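Local coordinates for UPF0255 protein VV1_0328 (Vibrio vulnificus, PDB 3MVE) that probably hydrolyses carboxylic esters to an alcohol and a carboxylate, as a FrsA-family member of the alpha/beta-hydrolase clan, at residues A200-L205 and V227-V232; G267-R272 and V293-P298. All coordinates share one frame; numbering follows the deposited sequence.

Interaction 1: A200-L205 and V227-V232. With EDO (1,2-ethanediol), chain D.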
ATOM      1  N   ALA A 200      16.830   6.686 -11.146  1.00 26.52           N
ATOM      2  CA  ALA A 200      17.274   5.302 -11.187  1.00 25.89           C
ATOM      3  C   ALA A 200      16.711   4.756 -12.504  1.00 25.55           C
ATOM      4  O   ALA A 200      16.139   5.508 -13.298  1.00 24.24           O
ATOM      5  CB  ALA A 200      16.723   4.530  -9.995  1.00 25.35           C
ATOM      6  N   GLY A 201      16.880   3.467 -12.756  1.00 25.43           N
ATOM      7  CA  GLY A 201      16.371   2.912 -14.003  1.00 27.68           C
ATOM      8  C   GLY A 201      14.853   2.854 -14.146  1.00 27.98           C
ATOM      9  O   GLY A 201      14.112   3.515 -13.418  1.00 30.35           O
ATOM     10  N   LEU A 202      14.389   2.068 -15.114  1.00 26.30           N
ATOM     11  CA  LEU A 202      12.966   1.894 -15.336  1.00 23.26           C
ATOM     12  C   LEU A 202      12.475   0.782 -14.406  1.00 22.55           C
ATOM     13  O   LEU A 202      11.278   0.598 -14.242  1.00 21.35           O
ATOM     14  CB  LEU A 202      12.694   1.504 -16.793  1.00 20.93           C
ATOM     15  CG  LEU A 202      12.882   2.577 -17.879  1.00 22.45           C
ATOM     16  CD1 LEU A 202      12.553   1.984 -19.256  1.00 19.00           C
ATOM     17  CD2 LEU A 202      11.964   3.765 -17.580  1.00 20.90           C
ATOM     18  N   ASP A 203      13.418   0.049 -13.806  1.00 20.84           N
ATOM     19  CA  ASP A 203      13.099  -1.060 -12.899  1.00 19.41           C
ATOM     20  C   ASP A 203      13.442  -0.783 -11.428  1.00 18.47           C
ATOM     21  O   ASP A 203      13.518  -1.707 -10.625  1.00 18.89           O
ATOM     22  CB  ASP A 203      13.843  -2.324 -13.348  1.00 20.14           C
ATOM     23  CG  ASP A 203      15.364  -2.177 -13.269  1.00 20.04           C
ATOM     24  OD1 ASP A 203      15.858  -1.078 -12.953  1.00 19.20           O
ATOM     25  OD2 ASP A 203      16.076  -3.166 -13.524  1.00 23.93           O
ATOM     26  N   SER A 204      13.628   0.480 -11.068  1.00 17.13           N
ATOM     27  CA  SER A 204      13.986   0.828  -9.695  1.00 19.05           C
ATOM     28  C   SER A 204      13.121   1.986  -9.183  1.00 19.68           C
ATOM     29  O   SER A 204      12.615   2.767  -9.965  1.00 22.05           O
ATOM     30  CB  SER A 204      15.472   1.216  -9.654  1.00 21.28           C
ATOM     31  OG  SER A 204      15.900   1.488  -8.332  1.00 26.41           O
ATOM     32  N   LEU A 205      12.939   2.094  -7.873  1.00 20.08           N
ATOM     33  CA  LEU A 205      12.126   3.185  -7.322  1.00 19.39           C
ATOM     34  C   LEU A 205      13.028   4.319  -6.838  1.00 18.93           C
ATOM     35  O   LEU A 205      14.185   4.084  -6.466  1.00 18.72           O
ATOM     36  CB  LEU A 205      11.259   2.689  -6.153  1.00 16.93           C
ATOM     37  CG  LEU A 205      10.407   1.423  -6.335  1.00 18.67           C
ATOM     38  CD1 LEU A 205       9.667   1.137  -5.035  1.00 19.92           C
ATOM     39  CD2 LEU A 205       9.417   1.589  -7.471  1.00 15.79           C
ATOM     40  N   VAL A 227      13.577  11.421  -8.183  1.00 16.02           N
ATOM     41  CA  VAL A 227      12.367  11.571  -8.983  1.00 18.24           C
ATOM     42  C   VAL A 227      12.185  10.323  -9.843  1.00 16.74           C
ATOM     43  O   VAL A 227      13.138   9.840 -10.439  1.00 16.70           O
ATOM     44  CB  VAL A 227      12.472  12.772  -9.955  1.00 20.73           C
ATOM     45  CG1 VAL A 227      11.146  12.971 -10.659  1.00 21.82           C
ATOM     46  CG2 VAL A 227      12.901  14.047  -9.203  1.00 22.04           C
ATOM     47  N   ASP A 228      10.974   9.788  -9.895  1.00 16.33           N
ATOM     48  CA  ASP A 228      10.727   8.623 -10.732  1.00 17.45           C
ATOM     49  C   ASP A 228      10.512   9.093 -12.167  1.00 19.32           C
ATOM     50  O   ASP A 228       9.912  10.146 -12.398  1.00 20.16           O
ATOM     51  CB  ASP A 228       9.470   7.871 -10.282  1.00 16.02           C
ATOM     52  CG  ASP A 228       9.653   7.175  -8.956  1.00 16.96           C
ATOM     53  OD1 ASP A 228      10.649   6.434  -8.828  1.00 14.87           O
ATOM     54  OD2 ASP A 228       8.808   7.375  -8.049  1.00 16.15           O
ATOM     55  N   MET A 229      11.001   8.320 -13.126  1.00 21.16           N
ATOM     56  CA  MET A 229      10.802   8.656 -14.529  1.00 24.54           C
ATOM     57  C   MET A 229       9.353   8.319 -14.856  1.00 23.68           C
ATOM     58  O   MET A 229       8.714   7.554 -14.142  1.00 21.15           O
ATOM     59  CB  MET A 229      11.718   7.830 -15.433  1.00 26.46           C
ATOM     60  CG  MET A 229      13.158   8.275 -15.439  1.00 32.51           C
ATOM     61  SD  MET A 229      14.014   7.575 -16.845  1.00 37.54           S
ATOM     62  CE  MET A 229      13.251   8.520 -18.157  1.00 35.99           C
ATOM     63  N   PRO A 230       8.820   8.879 -15.954  1.00 25.07           N
ATOM     64  CA  PRO A 230       7.430   8.593 -16.328  1.00 23.53           C
ATOM     65  C   PRO A 230       7.204   7.089 -16.438  1.00 23.01           C
ATOM     66  O   PRO A 230       8.068   6.365 -16.947  1.00 24.18           O
ATOM     67  CB  PRO A 230       7.282   9.298 -17.680  1.00 23.27           C
ATOM     68  CG  PRO A 230       8.295  10.400 -17.599  1.00 23.41           C
ATOM     69  CD  PRO A 230       9.470   9.734 -16.960  1.00 22.02           C
ATOM     70  N   SER A 231       6.046   6.644 -15.950  1.00 22.72           N
ATOM     71  CA  SER A 231       5.613   5.242 -15.949  1.00 22.00           C
ATOM     72  C   SER A 231       6.197   4.424 -14.796  1.00 22.19           C
ATOM     73  O   SER A 231       5.923   3.227 -14.674  1.00 20.80           O
ATOM     74  CB  SER A 231       5.934   4.560 -17.295  1.00 22.84           C
ATOM     75  OG  SER A 231       7.328   4.349 -17.485  1.00 24.09           O
ATOM     76  N   VAL A 232       6.992   5.077 -13.949  1.00 22.83           N
ATOM     77  CA  VAL A 232       7.631   4.414 -12.806  1.00 22.14           C
ATOM     78  C   VAL A 232       7.203   5.011 -11.463  1.00 20.63           C
ATOM     79  O   VAL A 232       7.097   6.223 -11.336  1.00 20.33           O
ATOM     80  CB  VAL A 232       9.182   4.544 -12.868  1.00 23.29           C
ATOM     81  CG1 VAL A 232       9.811   3.694 -11.786  1.00 22.36           C
ATOM     82  CG2 VAL A 232       9.705   4.157 -14.247  1.00 21.72           C
TER
HETATM   83  C1  EDO D 417      16.732   0.041 -17.447  1.00 32.24           C
HETATM   84  O1  EDO D 417      16.481   1.346 -16.926  1.00 24.56           O
HETATM   85  C2  EDO D 417      16.492   0.026 -18.958  1.00 33.13           C
HETATM   86  O2  EDO D 417      17.699  -0.364 -19.627  1.00 37.78           O
HETATM   87  O   HOH W   1      14.819   7.437  -9.484  1.00 22.83           O
HETATM   88  O   HOH W   2      12.806   5.552 -10.142  1.00 24.23           O
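Leu202 and Ser204 pack on Val232 in a buried, loop-to-loop contact at the C-terminal ends of two neighbouring parallel strands, 193-199 and 223-227, of the central alpha/beta-hydrolase sheet. It illustrates how two loops can be joined with no direct hydrogen bond between them. Val232, at the end of the type II turn from Met229, carries the apolar half. With chi1 at -172°, its two methyls reach different carbonyls: CG1 lies 3.5 Å from Ser204 O, while CG2 sits near Leu202 O and 4.0 Å from Leu202 CD2, the two side chains crossing at about a right angle. The sulfur of Met229 meets Leu202 CD2 more loosely.

Water supplies the polar half. One molecule accepts from Ala200 N at 2.7 Å and donates to Val227 O; a second donates to both Ser204 O and Asp228 OD1, 2.7 Å from the latter. Asp228 is held further by Gln206 N on OD1 and Tyr234 N on OD2, which fixes its carboxylate.

On the 200-205 loop, Leu202 N donates at 2.9 Å to O1 of an ethanediol, probably from the crystallisation liquor, which Phe273 N and Tyr316 OH also bind. The site recalls the place of the oxyanion hole in alpha/beta-hydrolases. The chemistry thus implies a turn seated by methyl packing and bridging water, with the N-H of Leu202 turned to the ligand.

Interaction 2: G267-R272 and V293-P298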
ATOM      1  N   GLY A 267      23.549  19.298 -10.087  1.00 22.30           N
ATOM      2  CA  GLY A 267      24.152  18.193 -10.805  1.00 22.04           C
ATOM      3  C   GLY A 267      23.094  17.141 -11.125  1.00 22.58           C
ATOM      4  O   GLY A 267      21.939  17.229 -10.683  1.00 22.02           O
ATOM      5  N   LEU A 268      23.483  16.136 -11.893  1.00 22.46           N
ATOM      6  CA  LEU A 268      22.568  15.070 -12.267  1.00 22.25           C
ATOM      7  C   LEU A 268      23.272  13.727 -12.251  1.00 21.97           C
ATOM      8  O   LEU A 268      24.420  13.614 -12.687  1.00 22.50           O
ATOM      9  CB  LEU A 268      22.024  15.293 -13.681  1.00 20.75           C
ATOM     10  CG  LEU A 268      21.288  16.584 -14.032  1.00 21.48           C
ATOM     11  CD1 LEU A 268      20.997  16.585 -15.529  1.00 19.39           C
ATOM     12  CD2 LEU A 268      19.994  16.692 -13.229  1.00 21.53           C
ATOM     13  N   ILE A 269      22.574  12.714 -11.750  1.00 21.11           N
ATOM     14  CA  ILE A 269      23.093  11.359 -11.728  1.00 19.21           C
ATOM     15  C   ILE A 269      21.978  10.506 -12.313  1.00 19.97           C
ATOM     16  O   ILE A 269      20.829  10.535 -11.839  1.00 19.99           O
ATOM     17  CB  ILE A 269      23.419  10.869 -10.305  1.00 19.13           C
ATOM     18  CG1 ILE A 269      24.387  11.833  -9.619  1.00 21.47           C
ATOM     19  CG2 ILE A 269      24.092   9.510 -10.376  1.00 20.48           C
ATOM     20  CD1 ILE A 269      24.804  11.405  -8.209  1.00 24.66           C
ATOM     21  N   GLY A 270      22.314   9.760 -13.357  1.00 18.86           N
ATOM     22  CA  GLY A 270      21.344   8.911 -14.004  1.00 17.79           C
ATOM     23  C   GLY A 270      21.868   7.495 -14.076  1.00 20.49           C
ATOM     24  O   GLY A 270      23.009   7.262 -14.515  1.00 21.97           O
ATOM     25  N   PHE A 271      21.041   6.554 -13.622  1.00 19.28           N
ATOM     26  CA  PHE A 271      21.368   5.136 -13.631  1.00 19.44           C
ATOM     27  C   PHE A 271      20.557   4.444 -14.728  1.00 19.57           C
ATOM     28  O   PHE A 271      19.336   4.650 -14.854  1.00 19.23           O
ATOM     29  CB  PHE A 271      21.024   4.507 -12.278  1.00 19.49           C
ATOM     30  CG  PHE A 271      21.895   4.981 -11.139  1.00 20.11           C
ATOM     31  CD1 PHE A 271      23.166   4.447 -10.951  1.00 18.55           C
ATOM     32  CD2 PHE A 271      21.445   5.966 -10.261  1.00 18.81           C
ATOM     33  CE1 PHE A 271      23.983   4.884  -9.907  1.00 19.95           C
ATOM     34  CE2 PHE A 271      22.250   6.412  -9.210  1.00 21.22           C
ATOM     35  CZ  PHE A 271      23.528   5.869  -9.030  1.00 20.67           C
ATOM     36  N   ARG A 272      21.231   3.612 -15.511  1.00 18.88           N
ATOM     37  CA  ARG A 272      20.572   2.880 -16.588  1.00 21.18           C
ATOM     38  C   ARG A 272      19.765   3.816 -17.488  1.00 20.89           C
ATOM     39  O   ARG A 272      20.283   4.847 -17.919  1.00 19.77           O
ATOM     40  CB  ARG A 272      19.681   1.789 -15.994  1.00 23.10           C
ATOM     41  CG  ARG A 272      20.438   0.883 -15.047  1.00 30.14           C
ATOM     42  CD  ARG A 272      20.012  -0.554 -15.220  1.00 35.22           C
ATOM     43  NE  ARG A 272      19.968  -0.923 -16.629  1.00 40.25           N
ATOM     44  CZ  ARG A 272      19.640  -2.130 -17.071  1.00 43.14           C
ATOM     45  NH1 ARG A 272      19.330  -3.094 -16.213  1.00 44.67           N
ATOM     46  NH2 ARG A 272      19.611  -2.369 -18.374  1.00 46.64           N
ATOM     47  N   VAL A 293      26.531  12.766 -14.383  1.00 22.27           N
ATOM     48  CA  VAL A 293      27.207  11.472 -14.340  1.00 20.32           C
ATOM     49  C   VAL A 293      26.196  10.396 -14.699  1.00 19.51           C
ATOM     50  O   VAL A 293      25.060  10.421 -14.216  1.00 18.73           O
ATOM     51  CB  VAL A 293      27.723  11.099 -12.930  1.00 20.70           C
ATOM     52  CG1 VAL A 293      28.477   9.758 -13.003  1.00 15.11           C
ATOM     53  CG2 VAL A 293      28.593  12.216 -12.357  1.00 20.81           C
ATOM     54  N   ILE A 294      26.592   9.456 -15.545  1.00 18.21           N
ATOM     55  CA  ILE A 294      25.699   8.368 -15.879  1.00 19.13           C
ATOM     56  C   ILE A 294      26.407   7.031 -15.730  1.00 20.71           C
ATOM     57  O   ILE A 294      27.611   6.902 -15.988  1.00 20.14           O
ATOM     58  CB  ILE A 294      25.103   8.507 -17.295  1.00 17.42           C
ATOM     59  CG1 ILE A 294      26.215   8.600 -18.345  1.00 18.84           C
ATOM     60  CG2 ILE A 294      24.201   9.737 -17.341  1.00 19.52           C
ATOM     61  CD1 ILE A 294      25.700   8.554 -19.774  1.00 16.09           C
ATOM     62  N   LEU A 295      25.647   6.036 -15.292  1.00 20.83           N
ATOM     63  CA  LEU A 295      26.182   4.701 -15.096  1.00 21.48           C
ATOM     64  C   LEU A 295      25.270   3.679 -15.738  1.00 19.96           C
ATOM     65  O   LEU A 295      24.064   3.665 -15.479  1.00 21.25           O
ATOM     66  CB  LEU A 295      26.318   4.398 -13.597  1.00 23.33           C
ATOM     67  CG  LEU A 295      27.227   5.339 -12.801  1.00 25.78           C
ATOM     68  CD1 LEU A 295      26.490   6.629 -12.470  1.00 27.12           C
ATOM     69  CD2 LEU A 295      27.687   4.646 -11.525  1.00 27.33           C
ATOM     70  N   GLY A 296      25.850   2.839 -16.591  1.00 19.84           N
ATOM     71  CA  GLY A 296      25.112   1.781 -17.256  1.00 18.34           C
ATOM     72  C   GLY A 296      23.918   2.236 -18.066  1.00 20.02           C
ATOM     73  O   GLY A 296      22.909   1.530 -18.169  1.00 18.91           O
ATOM     74  N   ALA A 297      24.042   3.404 -18.675  1.00 20.46           N
ATOM     75  CA  ALA A 297      22.957   3.958 -19.467  1.00 21.91           C
ATOM     76  C   ALA A 297      22.945   3.467 -20.909  1.00 23.45           C
ATOM     77  O   ALA A 297      23.986   3.442 -21.572  1.00 24.57           O
ATOM     78  CB  ALA A 297      23.038   5.483 -19.447  1.00 20.79           C
ATOM     79  N   PRO A 298      21.768   3.028 -21.399  1.00 23.27           N
ATOM     80  CA  PRO A 298      21.619   2.550 -22.776  1.00 24.04           C
ATOM     81  C   PRO A 298      21.422   3.828 -23.593  1.00 24.45           C
ATOM     82  O   PRO A 298      20.345   4.437 -23.576  1.00 23.53           O
ATOM     83  CB  PRO A 298      20.353   1.698 -22.715  1.00 21.73           C
ATOM     84  CG  PRO A 298      19.526   2.437 -21.687  1.00 22.72           C
ATOM     85  CD  PRO A 298      20.555   2.731 -20.612  1.00 22.11           C
TER
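Ile269, Gly270 and Phe271 pair in parallel with Val293, Ile294 and Leu295, the short strand axes running 4.8 Å apart at an angle of 8°. Together with helix 273-284 the strands form a right-handed beta-alpha-beta unit of the alpha/beta-hydrolase sheet. Four backbone bonds alternate in direction between them, from Val293 N to Leu268 O at 2.8 Å through to Arg272 N with Leu295 O, also 2.8 Å.

On one face, Phe271 and Leu295 lie side by side and point the same way: CE1 of the ring is 4.0 Å from Leu295 CD1 and equally near CD2. Ile269 CG2 adds a looser touch to the same CD1, and helix 394-413 packs over Ile269 and Val293. The other face holds Gly270 beside Ile294, whose CG2 is 3.9 Å from Gly270 O and whose side chain continues toward helix 273-284.

Beyond the strand, Arg272 has phi 52° and psi -131°, the strained backbone of a nucleophile elbow, and it probably stands at the place of the nucleophile in canonical alpha/beta-hydrolases. Its O lies 3.2 Å from Ala297 CB, and its CA-H points almost straight at Gly296 O, with CA and O 3.1 Å apart.

From the N terminus, the chain runs through strand 193-199 into 200-205, passes helix 210-217 and strand 223-227, and returns at 227-232, where interaction 1 closes that loop. It then continues through helix 246-254 to strand 266-271, and interaction 2 closes a second loop round helix 273-284 on reaching 293-298. The two loops follow in series, neither nesting nor crossing. They meet because strand 193-199 lies next to strand 266-271 in the sheet: Ala200 packs on Phe271, and Gly201 on Arg272. Four strands adjacent in the sheet are so tied at their C-terminal ends, and the bound ethanediol sits where the two contacts adjoin.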